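Local coordinates for protein computational Design of Enzyme (Synthetic construct, PDB 3TP4) that is a computationally designed enzyme on a glycosyl hydrolase family 26 scaffold, probably built to carry an activated serine in a catalytic triad, at residues A306-P311 with A347-T352. Numbering follows the deposited sequence.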
loop_
_atom_site.group_PDB
_atom_site.type_symbol
_atom_site.label_atom_id
_atom_site.label_comp_id
_atom_site.label_asym_id
_atom_site.label_seq_id
_atom_site.Cartn_x
_atom_site.Cartn_y
_atom_site.Cartn_z
ATOM N N ALA A 306 -14.672 -17.147 -11.491
ATOM C CA ALA A 306 -13.332 -17.739 -11.596
ATOM C C ALA A 306 -12.648 -17.755 -10.235
ATOM O O ALA A 306 -11.998 -18.738 -9.853
ATOM C CB ALA A 306 -12.490 -16.963 -12.591
ATOM N N ILE A 307 -12.787 -16.655 -9.505
ATOM C CA ILE A 307 -12.203 -16.549 -8.172
ATOM C C ILE A 307 -12.865 -17.582 -7.257
ATOM O O ILE A 307 -12.183 -18.379 -6.602
ATOM C CB ILE A 307 -12.419 -15.132 -7.589
ATOM C CG1 ILE A 307 -11.645 -14.094 -8.407
ATOM C CG2 ILE A 307 -12.015 -15.070 -6.127
ATOM C CD1 ILE A 307 -11.829 -12.656 -7.923
ATOM N N LYS A 308 -14.199 -17.576 -7.230
ATOM C CA LYS A 308 -14.946 -18.448 -6.328
ATOM C C LYS A 308 -14.627 -19.917 -6.575
ATOM O O LYS A 308 -14.533 -20.702 -5.636
ATOM C CB LYS A 308 -16.450 -18.208 -6.468
ATOM C CG LYS A 308 -16.899 -16.862 -5.948
ATOM C CD LYS A 308 -18.342 -16.579 -6.298
ATOM C CE LYS A 308 -19.268 -17.589 -5.663
ATOM N NZ LYS A 308 -20.707 -17.190 -5.813
ATOM N N ALA A 309 -14.446 -20.276 -7.840
ATOM C CA ALA A 309 -14.203 -21.663 -8.223
ATOM C C ALA A 309 -12.872 -22.217 -7.719
ATOM O O ALA A 309 -12.641 -23.417 -7.804
ATOM C CB ALA A 309 -14.298 -21.821 -9.733
ATOM N N ASP A 310 -11.999 -21.356 -7.201
ATOM C CA ASP A 310 -10.689 -21.803 -6.736
ATOM C C ASP A 310 -10.531 -21.591 -5.235
ATOM O O ASP A 310 -10.546 -20.452 -4.762
ATOM C CB ASP A 310 -9.584 -21.043 -7.475
ATOM C CG ASP A 310 -8.220 -21.677 -7.295
ATOM O OD1 ASP A 310 -7.658 -21.594 -6.184
ATOM O OD2 ASP A 310 -7.714 -22.263 -8.275
ATOM N N PRO A 311 -10.349 -22.683 -4.475
ATOM C CA PRO A 311 -10.347 -22.540 -3.014
ATOM C C PRO A 311 -9.153 -21.750 -2.484
ATOM O O PRO A 311 -9.169 -21.306 -1.336
ATOM C CB PRO A 311 -10.307 -23.992 -2.510
ATOM C CG PRO A 311 -9.803 -24.799 -3.672
ATOM C CD PRO A 311 -10.277 -24.091 -4.907
ATOM N N ALA A 347 -22.834 -7.773 -7.443
ATOM C CA ALA A 347 -23.106 -7.226 -6.115
ATOM C C ALA A 347 -24.066 -8.074 -5.279
ATOM O O ALA A 347 -23.905 -8.167 -4.061
ATOM C CB ALA A 347 -23.627 -5.769 -6.214
ATOM N N ALA A 348 -25.067 -8.670 -5.927
ATOM C CA ALA A 348 -26.042 -9.508 -5.225
ATOM C C ALA A 348 -25.471 -10.873 -4.834
ATOM O O ALA A 348 -25.982 -11.534 -3.941
ATOM C CB ALA A 348 -27.303 -9.682 -6.076
ATOM N N ASP A 349 -24.390 -11.282 -5.485
ATOM C CA ASP A 349 -23.780 -12.573 -5.173
ATOM C C ASP A 349 -23.458 -12.604 -3.684
ATOM O O ASP A 349 -22.997 -11.607 -3.129
ATOM C CB ASP A 349 -22.501 -12.763 -5.989
ATOM C CG ASP A 349 -21.996 -14.192 -5.952
ATOM O OD1 ASP A 349 -21.490 -14.611 -4.892
ATOM O OD2 ASP A 349 -22.100 -14.887 -6.982
ATOM N N PRO A 350 -23.699 -13.744 -3.030
ATOM C CA PRO A 350 -23.436 -13.833 -1.590
ATOM C C PRO A 350 -21.952 -13.728 -1.267
ATOM O O PRO A 350 -21.585 -13.372 -0.147
ATOM C CB PRO A 350 -23.953 -15.230 -1.214
ATOM C CG PRO A 350 -24.835 -15.647 -2.345
ATOM C CD PRO A 350 -24.295 -14.977 -3.569
ATOM N N PHE A 351 -21.090 -14.037 -2.226
ATOM C CA PHE A 351 -19.674 -14.028 -1.912
ATOM C C PHE A 351 -19.105 -12.603 -1.791
ATOM O O PHE A 351 -18.141 -12.387 -1.068
ATOM C CB PHE A 351 -18.871 -14.905 -2.897
ATOM C CG PHE A 351 -17.449 -15.159 -2.458
ATOM C CD1 PHE A 351 -17.175 -16.052 -1.434
ATOM C CD2 PHE A 351 -16.389 -14.503 -3.064
ATOM C CE1 PHE A 351 -15.874 -16.282 -1.021
ATOM C CE2 PHE A 351 -15.090 -14.720 -2.649
ATOM C CZ PHE A 351 -14.828 -15.615 -1.629
ATOM N N THR A 352 -19.713 -11.625 -2.463
ATOM C CA THR A 352 -19.230 -10.241 -2.368
ATOM C C THR A 352 -19.839 -9.492 -1.194
ATOM O O THR A 352 -21.056 -9.488 -1.030
ATOM C CB THR A 352 -19.512 -9.435 -3.660
ATOM O OG1 THR A 352 -20.917 -9.492 -3.959
ATOM C CG2 THR A 352 -18.695 -10.011 -4.835
#
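Lys308, in the last turn of helix 299-308, reaches across to form a salt bridge with Asp349, and its aliphatic chain lies against Phe351 on the way. The ammonium NZ stands 2.8 Å from OD1 of Asp349, approaching on the syn lone pair of that oxygen. A weaker bond joins NZ to OD2 of Asp349 at 2.9 Å, so both carboxylate oxygens are engaged. Lower on the chain, CG of Lys308 meets the Phe351 ring obliquely, 3.8 Å from CD2, while CD of Lys308 is 3.8 Å from CB of Phe351. The lysine runs past the phenylalanine in the opposite direction, and a bend at chi3 (62°) turns the end of its otherwise extended chain from alongside Phe351 to the Asp349 carboxylate.

The carboxylate is also held from its own segment. OD1 of Asp349 accepts, on its anti lone pair, from the backbone N of Phe351 at 2.8 Å, with an N-H...O angle of 164°, so that oxygen accepts from the lysine and the backbone through different lone pairs. A methionine in place of Lys308 would probably leave the Asp349 carboxylate without its ammonium partner.

Further out, Leu304 of helix 299-308 touches Asp349, Phe351 and Thr352, and Phe351 is hydrogen-bonded through its backbone to Ile32 in strand 32-37. The bond from Phe351 N to Asp349 OD1 makes an Asx turn just after helix 340-348, leading into strand 352-353. This surface contact ties the last turn of one helix to the helix-to-strand turn of the next, an arrangement that fits the alternating helices and parallel strands of a TIM barrel.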